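Local coordinates for protein porin (Acinetobacter baumannii AB307-0294, PDB 5DL7) that forms an outer-membrane beta-barrel of the OprD porin family that probably admits small solutes, perhaps vanillate, and may let antibiotics into the cell, at residues T291-L296 / E300-L305. Residues are numbered along the deposited sequence; the frame is centred on the assembly and turned at random.
Sequences TGLPFL and ESPVVL
The carboxylate of E300 is gripped by two groups: OE2 forms a salt bridge with R172, while OE1 is hydrogen-bonded to S137. That side chain turns away from 291-296, while the carbonyl carbon C of E300 borders the ring obliquely, 3.8 Å from F295 CE1. The F295 ring illustrates how a loop without regular secondary structure can pack against itself through an aromatic face. S301 CA stands almost centrally over one face, 3.6 Å from the F295 ring centroid and 14° off its normal, a CH-pi contact. With CG of F295 placed between its backbone N and carbonyl carbon (chi1 46°), the ring also meets P302, the residue after S301, P302 CD approaching F295 CD2 obliquely at 3.6 Å. Both segments belong to the long loop between strands 278-288 and 318-327 of the porin barrel, which folds inward against the part of the barrel wall made by strands 223-235, 240-253 and 263-275. Next to the ring, L293 extends with CG anti to its backbone N (chi1 -179°), and its CD2 branch reaches V303 CG1 at 3.5 Å. The same methyl lies 3.6 Å from S301 OG, a hydroxyl hydrogen-bonded with S313 OG, farther along the loop.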
ATOM      1  N   THR A 291      -1.212 -22.746  -0.872  1.00 20.26           N
ATOM      2  CA  THR A 291      -0.779 -21.642  -0.019  1.00 21.00           C
ATOM      3  C   THR A 291      -1.554 -20.434  -0.110  1.00 22.38           C
ATOM      4  O   THR A 291      -2.266 -20.245  -1.130  1.00 20.65           O
ATOM      5  CB  THR A 291       0.749 -21.369  -0.201  1.00 21.96           C
ATOM      6  OG1 THR A 291       0.996 -20.597  -1.468  1.00 21.36           O
ATOM      7  CG2 THR A 291       1.606 -22.573  -0.192  1.00 22.44           C
ATOM      8  N   GLY A 292      -1.276 -19.456   0.725  1.00 19.79           N
ATOM      9  CA  GLY A 292      -1.786 -18.153   0.539  1.00 18.93           C
ATOM     10  C   GLY A 292      -0.933 -17.401  -0.466  1.00 17.46           C
ATOM     11  O   GLY A 292      -0.018 -17.867  -1.078  1.00 20.33           O
ATOM     12  N   LEU A 293      -1.276 -16.136  -0.607  1.00 18.64           N
ATOM     13  CA  LEU A 293      -0.681 -15.215  -1.566  1.00 18.18           C
ATOM     14  C   LEU A 293       0.692 -14.620  -1.074  1.00 19.90           C
ATOM     15  O   LEU A 293       0.717 -14.039  -0.017  1.00 18.15           O
ATOM     16  CB  LEU A 293      -1.568 -13.996  -1.799  1.00 19.09           C
ATOM     17  CG  LEU A 293      -1.141 -12.924  -2.794  1.00 19.54           C
ATOM     18  CD1 LEU A 293      -1.044 -13.456  -4.202  1.00 19.13           C
ATOM     19  CD2 LEU A 293      -1.974 -11.675  -2.648  1.00 22.88           C
ATOM     20  N   PRO A 294       1.733 -14.827  -1.814  1.00 18.43           N
ATOM     21  CA  PRO A 294       3.011 -14.105  -1.497  1.00 19.26           C
ATOM     22  C   PRO A 294       3.077 -12.741  -2.100  1.00 19.02           C
ATOM     23  O   PRO A 294       2.499 -12.456  -3.142  1.00 18.86           O
ATOM     24  CB  PRO A 294       4.142 -14.960  -2.123  1.00 20.50           C
ATOM     25  CG  PRO A 294       3.418 -15.501  -3.392  1.00 20.75           C
ATOM     26  CD  PRO A 294       1.953 -15.673  -3.023  1.00 19.18           C
ATOM     27  N   PHE A 295       3.878 -11.868  -1.429  1.00 20.40           N
ATOM     28  CA  PHE A 295       4.182 -10.527  -1.929  1.00 17.78           C
ATOM     29  C   PHE A 295       5.417  -9.994  -1.205  1.00 17.66           C
ATOM     30  O   PHE A 295       5.800 -10.638  -0.217  1.00 17.81           O
ATOM     31  CB  PHE A 295       2.946  -9.566  -1.862  1.00 17.39           C
ATOM     32  CG  PHE A 295       2.186  -9.610  -0.535  1.00 18.71           C
ATOM     33  CD1 PHE A 295       2.582  -8.738   0.497  1.00 19.94           C
ATOM     34  CD2 PHE A 295       1.070 -10.455  -0.367  1.00 19.03           C
ATOM     35  CE1 PHE A 295       1.919  -8.754   1.676  1.00 22.26           C
ATOM     36  CE2 PHE A 295       0.426 -10.545   0.819  1.00 19.54           C
ATOM     37  CZ  PHE A 295       0.872  -9.708   1.877  1.00 20.91           C
ATOM     38  N   LEU A 296       5.922  -8.902  -1.639  1.00 17.42           N
ATOM     39  CA  LEU A 296       7.193  -8.389  -1.072  1.00 18.40           C
ATOM     40  C   LEU A 296       7.042  -7.998   0.365  1.00 19.66           C
ATOM     41  O   LEU A 296       5.987  -7.553   0.825  1.00 20.25           O
ATOM     42  CB  LEU A 296       7.755  -7.279  -1.972  1.00 20.87           C
ATOM     43  CG  LEU A 296       8.242  -7.796  -3.290  1.00 20.37           C
ATOM     44  CD1 LEU A 296       8.429  -6.619  -4.276  1.00 22.57           C
ATOM     45  CD2 LEU A 296       9.601  -8.469  -3.221  1.00 23.60           C
ATOM     46  N   GLU A 300       1.635  -3.930   2.256  1.00 25.77           N
ATOM     47  CA  GLU A 300       0.288  -4.467   2.330  1.00 26.77           C
ATOM     48  C   GLU A 300       0.106  -5.434   1.225  1.00 21.19           C
ATOM     49  O   GLU A 300       0.730  -5.419   0.142  1.00 22.67           O
ATOM     50  CB  GLU A 300      -0.729  -3.273   2.246  1.00 26.09           C
ATOM     51  CG  GLU A 300      -0.759  -2.451   3.562  1.00 29.85           C
ATOM     52  CD  GLU A 300       0.584  -1.644   3.863  1.00 29.96           C
ATOM     53  OE1 GLU A 300       1.039  -0.990   2.830  1.00 30.41           O
ATOM     54  OE2 GLU A 300       0.953  -1.723   5.071  1.00 31.80           O
ATOM     55  N   SER A 301      -0.837  -6.408   1.426  1.00 22.23           N
ATOM     56  CA  SER A 301      -1.224  -7.264   0.246  1.00 20.43           C
ATOM     57  C   SER A 301      -1.736  -6.461  -0.906  1.00 19.75           C
ATOM     58  O   SER A 301      -2.406  -5.396  -0.731  1.00 21.19           O
ATOM     59  CB  SER A 301      -2.382  -8.208   0.742  1.00 21.27           C
ATOM     60  OG  SER A 301      -2.832  -8.968  -0.391  1.00 22.16           O
ATOM     61  N   PRO A 302      -1.401  -6.819  -2.102  1.00 20.34           N
ATOM     62  CA  PRO A 302      -1.770  -6.107  -3.317  1.00 19.90           C
ATOM     63  C   PRO A 302      -3.162  -6.302  -3.880  1.00 20.46           C
ATOM     64  O   PRO A 302      -3.490  -5.766  -4.915  1.00 20.19           O
ATOM     65  CB  PRO A 302      -0.694  -6.519  -4.324  1.00 19.71           C
ATOM     66  CG  PRO A 302      -0.539  -7.947  -3.978  1.00 19.78           C
ATOM     67  CD  PRO A 302      -0.461  -7.925  -2.427  1.00 19.13           C
ATOM     68  N   VAL A 303      -3.986  -7.015  -3.134  1.00 20.41           N
ATOM     69  CA  VAL A 303      -5.353  -7.343  -3.573  1.00 20.69           C
ATOM     70  C   VAL A 303      -6.271  -6.156  -3.417  1.00 20.79           C
ATOM     71  O   VAL A 303      -5.949  -5.140  -2.857  1.00 20.70           O
ATOM     72  CB  VAL A 303      -5.827  -8.568  -2.730  1.00 20.62           C
ATOM     73  CG1 VAL A 303      -4.932  -9.794  -2.861  1.00 23.75           C
ATOM     74  CG2 VAL A 303      -6.052  -8.195  -1.300  1.00 21.01           C
ATOM     75  N   VAL A 304      -7.467  -6.296  -3.994  1.00 20.18           N
ATOM     76  CA  VAL A 304      -8.287  -5.119  -4.109  1.00 22.33           C
ATOM     77  C   VAL A 304      -8.748  -4.539  -2.826  1.00 22.21           C
ATOM     78  O   VAL A 304      -8.968  -3.356  -2.708  1.00 22.76           O
ATOM     79  CB  VAL A 304      -9.460  -5.353  -5.115  1.00 24.27           C
ATOM     80  CG1 VAL A 304     -10.522  -6.104  -4.541  1.00 33.68           C
ATOM     81  CG2 VAL A 304     -10.206  -4.018  -5.372  1.00 30.66           C
ATOM     82  N   LEU A 305      -9.074  -5.398  -1.911  1.00 21.45           N
ATOM     83  CA  LEU A 305      -9.615  -4.938  -0.565  1.00 24.35           C
ATOM     84  C   LEU A 305      -8.409  -4.648   0.311  1.00 29.46           C
ATOM     85  O   LEU A 305      -7.604  -5.560   0.613  1.00 29.08           O
ATOM     86  CB  LEU A 305     -10.622  -5.964   0.044  1.00 25.83           C
ATOM     87  CG  LEU A 305     -11.730  -6.391  -0.842  1.00 25.37           C
ATOM     88  CD1 LEU A 305     -12.642  -7.325  -0.070  1.00 28.90           C
ATOM     89  CD2 LEU A 305     -12.488  -5.110  -1.270  1.00 31.80           C
TER